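Local atomic coordinates of lipoprotein (Colwellia psychrerythraea, PDB entry 3O0Y), a protein that is of unknown function, a putative DUF885-family lipoprotein that probably has a metallopeptidase-like fold. Residues Leu564-Gln569 with Val597-Val602; Glu568-Lys571 with Lys577-Leu580. One frame throughout, in Å; residues are numbered along the deposited sequence.

Contact 1: Leu564-Gln569 with Val597-Val602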
loop_
_atom_site.group_PDB
_atom_site.type_symbol
_atom_site.label_atom_id
_atom_site.label_comp_id
_atom_site.label_asym_id
_atom_site.label_seq_id
_atom_site.Cartn_x
_atom_site.Cartn_y
_atom_site.Cartn_z
ATOM N N LEU A 564 -3.393 -11.694 16.563
ATOM C CA LEU A 564 -2.879 -12.273 17.773
ATOM C C LEU A 564 -3.974 -12.634 18.815
ATOM O O LEU A 564 -3.889 -13.686 19.509
ATOM C CB LEU A 564 -1.826 -11.329 18.366
ATOM C CG LEU A 564 -0.459 -11.312 17.690
ATOM C CD1 LEU A 564 0.414 -10.244 18.356
ATOM C CD2 LEU A 564 0.180 -12.720 17.844
ATOM N N SER A 565 -5.010 -11.816 18.905
ATOM C CA SER A 565 -6.127 -12.096 19.803
ATOM C C SER A 565 -6.882 -13.359 19.371
ATOM O O SER A 565 -7.201 -14.231 20.204
ATOM C CB SER A 565 -7.090 -10.912 19.768
ATOM O OG SER A 565 -8.180 -11.208 20.624
ATOM N N LEU A 566 -7.077 -13.508 18.053
ATOM C CA LEU A 566 -7.634 -14.722 17.516
ATOM C C LEU A 566 -6.790 -15.932 17.778
ATOM O O LEU A 566 -7.326 -17.007 18.085
ATOM C CB LEU A 566 -8.016 -14.551 16.034
ATOM C CG LEU A 566 -9.189 -13.578 15.725
ATOM C CD1 LEU A 566 -9.109 -13.347 14.194
ATOM C CD2 LEU A 566 -10.595 -14.184 16.157
ATOM N N ARG A 567 -5.475 -15.788 17.639
ATOM C CA ARG A 567 -4.573 -16.900 17.888
ATOM C C ARG A 567 -4.686 -17.338 19.346
ATOM O O ARG A 567 -4.629 -18.532 19.653
ATOM C CB ARG A 567 -3.169 -16.498 17.488
ATOM C CG ARG A 567 -2.197 -17.671 17.442
ATOM C CD ARG A 567 -0.838 -17.291 16.802
ATOM N NE ARG A 567 -0.007 -16.630 17.800
ATOM C CZ ARG A 567 1.311 -16.512 17.742
ATOM N NH1 ARG A 567 1.971 -16.880 16.652
ATOM N NH2 ARG A 567 1.955 -15.954 18.773
ATOM N N GLU A 568 -4.732 -16.356 20.236
ATOM C CA GLU A 568 -4.796 -16.623 21.663
ATOM C C GLU A 568 -6.114 -17.292 22.000
ATOM O O GLU A 568 -6.092 -18.264 22.784
ATOM C CB GLU A 568 -4.597 -15.365 22.510
ATOM C CG GLU A 568 -3.197 -14.921 22.524
ATOM C CD GLU A 568 -2.194 -15.986 23.047
ATOM O OE1 GLU A 568 -2.524 -16.712 24.033
ATOM O OE2 GLU A 568 -1.068 -16.082 22.475
ATOM N N GLN A 569 -7.191 -16.917 21.299
ATOM C CA GLN A 569 -8.516 -17.591 21.503
ATOM C C GLN A 569 -8.432 -19.056 21.084
ATOM O O GLN A 569 -8.934 -19.971 21.762
ATOM C CB GLN A 569 -9.592 -16.901 20.673
ATOM C CG GLN A 569 -10.095 -15.522 21.190
ATOM C CD GLN A 569 -11.115 -14.842 20.180
ATOM O OE1 GLN A 569 -11.857 -15.530 19.454
ATOM N NE2 GLN A 569 -11.139 -13.538 20.158
ATOM N N VAL A 597 -15.023 -11.431 9.266
ATOM C CA VAL A 597 -15.049 -12.648 8.488
ATOM C C VAL A 597 -13.886 -13.563 8.919
ATOM O O VAL A 597 -14.059 -14.783 9.011
ATOM C CB VAL A 597 -14.974 -12.342 6.983
ATOM C CG1 VAL A 597 -14.801 -13.619 6.178
ATOM C CG2 VAL A 597 -16.225 -11.600 6.532
ATOM N N LEU A 598 -12.709 -12.997 9.126
ATOM C CA LEU A 598 -11.586 -13.780 9.663
ATOM C C LEU A 598 -12.042 -14.455 10.993
ATOM O O LEU A 598 -11.794 -15.639 11.185
ATOM C CB LEU A 598 -10.373 -12.874 9.898
ATOM C CG LEU A 598 -9.132 -13.600 10.481
ATOM C CD1 LEU A 598 -8.678 -14.773 9.603
ATOM C CD2 LEU A 598 -7.989 -12.569 10.678
ATOM N N SER A 599 -12.776 -13.730 11.854
ATOM C CA SER A 599 -13.173 -14.340 13.168
ATOM C C SER A 599 -14.148 -15.505 12.900
ATOM O O SER A 599 -14.079 -16.525 13.573
ATOM C CB SER A 599 -13.828 -13.371 14.167
ATOM O OG SER A 599 -12.980 -12.210 14.297
ATOM N N ARG A 600 -15.084 -15.285 11.983
ATOM C CA ARG A 600 -16.048 -16.343 11.621
ATOM C C ARG A 600 -15.345 -17.592 11.106
ATOM O O ARG A 600 -15.732 -18.722 11.463
ATOM C CB ARG A 600 -17.048 -15.854 10.557
ATOM C CG ARG A 600 -17.898 -17.002 10.056
ATOM C CD ARG A 600 -18.856 -16.536 8.949
ATOM N NE ARG A 600 -19.578 -15.398 9.465
ATOM C CZ ARG A 600 -19.869 -14.298 8.789
ATOM N NH1 ARG A 600 -19.516 -14.138 7.510
ATOM N NH2 ARG A 600 -20.545 -13.345 9.409
ATOM N N ASN A 601 -14.304 -17.401 10.275
ATOM C CA ASN A 601 -13.552 -18.563 9.742
ATOM C C ASN A 601 -12.746 -19.295 10.816
ATOM O O ASN A 601 -12.696 -20.545 10.857
ATOM C CB ASN A 601 -12.645 -18.156 8.560
ATOM C CG ASN A 601 -13.458 -17.810 7.328
ATOM O OD1 ASN A 601 -14.617 -18.257 7.215
ATOM N ND2 ASN A 601 -12.847 -17.102 6.349
ATOM N N VAL A 602 -12.146 -18.519 11.719
ATOM C CA VAL A 602 -11.420 -19.134 12.855
ATOM C C VAL A 602 -12.380 -19.928 13.684
ATOM O O VAL A 602 -12.127 -21.054 14.064
ATOM C CB VAL A 602 -10.658 -18.057 13.698
ATOM C CG1 VAL A 602 -10.153 -18.639 15.066
ATOM C CG2 VAL A 602 -9.453 -17.523 12.858
#
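A buried helix-helix packing contact near the C-terminal end of this largely helical chain joins helices 555-574 and 595-608, where Leu566 meets Leu598, Ser599 and Val602. The segment axes run nearly parallel, 16° apart, with a closest approach of 10.9 Å, a wide spacing bridged mainly by this one leucine. Its two methyl groups divide the work. Leu566 CD1 lies 3.7 Å from Leu598 CG and 3.8 Å from Leu598 CD2, the two leucine side chains meeting at a slant. On the other branch, Leu566 CD2 sits 3.6 Å from Ser599 OG. Val602, one turn beyond Leu598, adds a looser touch through CG2, 4.4 Å from Leu566 CD1. Leu598 holds CG anti to its backbone N (chi1 179°), which carries the isopropyl end to Leu566 CD1 although the CB itself does not face helix 555-574. Ser599 OG spends its hydrogen bond within its own helix, on Met595 O, and meets Leu566 simply as a van der Waals surface. Val586 of helix 580-588 also packs on Val602. With methyl groups and a locally satisfied hydroxyl at the interface, dispersion and exclusion of water, rather than directed polar bonds, hold the two segments together.

Contact 2: Glu568-Lys571 with Lys577-Leu580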
loop_
_atom_site.group_PDB
_atom_site.type_symbol
_atom_site.label_atom_id
_atom_site.label_comp_id
_atom_site.label_asym_id
_atom_site.label_seq_id
_atom_site.Cartn_x
_atom_site.Cartn_y
_atom_site.Cartn_z
ATOM N N GLU A 568 -4.732 -16.356 20.236
ATOM C CA GLU A 568 -4.796 -16.623 21.663
ATOM C C GLU A 568 -6.114 -17.292 22.000
ATOM O O GLU A 568 -6.092 -18.264 22.784
ATOM C CB GLU A 568 -4.597 -15.365 22.510
ATOM C CG GLU A 568 -3.197 -14.921 22.524
ATOM C CD GLU A 568 -2.194 -15.986 23.047
ATOM O OE1 GLU A 568 -2.524 -16.712 24.033
ATOM O OE2 GLU A 568 -1.068 -16.082 22.475
ATOM N N GLN A 569 -7.191 -16.917 21.299
ATOM C CA GLN A 569 -8.516 -17.591 21.503
ATOM C C GLN A 569 -8.432 -19.056 21.084
ATOM O O GLN A 569 -8.934 -19.971 21.762
ATOM C CB GLN A 569 -9.592 -16.901 20.673
ATOM C CG GLN A 569 -10.095 -15.522 21.190
ATOM C CD GLN A 569 -11.115 -14.842 20.180
ATOM O OE1 GLN A 569 -11.857 -15.530 19.454
ATOM N NE2 GLN A 569 -11.139 -13.538 20.158
ATOM N N ALA A 570 -7.782 -19.292 19.954
ATOM C CA ALA A 570 -7.622 -20.620 19.401
ATOM C C ALA A 570 -6.765 -21.504 20.353
ATOM O O ALA A 570 -7.060 -22.660 20.550
ATOM C CB ALA A 570 -7.010 -20.565 17.986
ATOM N N LYS A 571 -5.667 -20.944 20.866
ATOM C CA LYS A 571 -4.833 -21.668 21.790
ATOM C C LYS A 571 -5.608 -22.027 23.068
ATOM O O LYS A 571 -5.455 -23.107 23.561
ATOM C CB LYS A 571 -3.559 -20.894 22.131
ATOM C CG LYS A 571 -2.607 -20.797 20.946
ATOM C CD LYS A 571 -1.542 -19.678 21.269
ATOM C CE LYS A 571 -0.386 -19.543 20.301
ATOM N NZ LYS A 571 0.545 -20.683 20.412
ATOM N N LYS A 577 -3.955 -29.372 21.411
ATOM C CA LYS A 577 -4.389 -29.681 20.042
ATOM C C LYS A 577 -4.202 -28.457 19.116
ATOM O O LYS A 577 -4.512 -28.533 17.917
ATOM C CB LYS A 577 -5.864 -30.106 20.012
ATOM C CG LYS A 577 -6.120 -31.325 20.922
ATOM C CD LYS A 577 -6.186 -32.593 20.111
ATOM C CE LYS A 577 -7.683 -32.910 19.757
ATOM N NZ LYS A 577 -7.897 -34.111 18.860
ATOM N N PHE A 578 -3.737 -27.342 19.668
ATOM C CA PHE A 578 -3.444 -26.190 18.788
ATOM C C PHE A 578 -2.343 -26.532 17.796
ATOM O O PHE A 578 -1.288 -27.004 18.181
ATOM C CB PHE A 578 -3.168 -24.908 19.578
ATOM C CG PHE A 578 -2.865 -23.717 18.702
ATOM C CD1 PHE A 578 -3.880 -22.907 18.165
ATOM C CD2 PHE A 578 -1.550 -23.396 18.431
ATOM C CE1 PHE A 578 -3.561 -21.829 17.311
ATOM C CE2 PHE A 578 -1.240 -22.361 17.594
ATOM C CZ PHE A 578 -2.275 -21.566 17.045
ATOM N N ASP A 579 -2.552 -26.196 16.515
ATOM C CA ASP A 579 -1.531 -26.362 15.493
ATOM C C ASP A 579 -1.376 -25.068 14.709
ATOM O O ASP A 579 -2.333 -24.583 14.045
ATOM C CB ASP A 579 -1.925 -27.460 14.541
ATOM C CG ASP A 579 -0.816 -27.758 13.601
ATOM O OD1 ASP A 579 0.191 -28.332 14.065
ATOM O OD2 ASP A 579 -0.864 -27.288 12.457
ATOM N N LEU A 580 -0.235 -24.426 14.863
ATOM C CA LEU A 580 -0.048 -23.130 14.237
ATOM C C LEU A 580 -0.160 -23.221 12.724
ATOM O O LEU A 580 -0.590 -22.316 12.080
ATOM C CB LEU A 580 1.313 -22.562 14.678
ATOM C CG LEU A 580 1.614 -21.137 14.243
ATOM C CD1 LEU A 580 0.714 -20.122 14.891
ATOM C CD2 LEU A 580 3.160 -20.869 14.534
#
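Ala570 and Lys571, near the C-terminal end of helix 555-574, receive the ring of Phe578 from the loop that follows. Ala570 comes first: its CB points toward the loop and meets the ring at the edge, close to the ring plane, 3.7 Å from Phe578 CE1. The same alanine also touches Trp605 and Leu606 of helix 595-608, so the phenylalanine edge is packed in where three parts of the chain converge. Lys571 follows and takes a face of the ring. Lys571 CG stands 3.6 Å from the centroid of the Phe578 ring and only 7° off the ring normal, a well-centred CH-pi contact. The lysine chain then runs extended as far as CE, CD lifting away from the ring, and bends at its last torsion (chi4 -71°). The bend brings Lys571 NZ back toward the ring plane, on the same side as CG but out past the ring's outline, 3.7 Å from Phe578 CE2. On the loop side, Phe578 carries CG anti to the backbone N (chi1 180°), which turns the ring away from that N and against the helix. The closest CA atoms are those of Lys571 and Phe578, 5.6 Å apart, so the chain folds back tightly here. Trp605 and Arg567 also touch Phe578. Immediately after it, Asp579 is the N-cap of helix 580-588, its OD2 accepting a hydrogen bond from Glu582 N. The whole is a short helix-loop-helix connection, in which an aromatic residue just ahead of the N-cap packs back on the preceding helix.

Overall arrangement
Both contacts use helix 555-574, and their centres lie 10 Å apart on the same side of the chain's centre. Contact 1 is the more deeply buried, joining segments 28 residues apart in the chain; contact 2 is local, partly buried and farther out, tying the helix end to the loop that follows it. The chemistry changes accordingly: aliphatic packing with one internally bonded serine hydroxyl in the buried contact, but an aromatic face met by a lysine stem nearer the surface. Arg567 of segment 564-569 links the two neighbourhoods, its CG 3.9 Å from Phe578 CZ, while its guanidinium forms a salt bridge with Glu483. Helix 595-608 enters both, reaching contact 2 through Trp605.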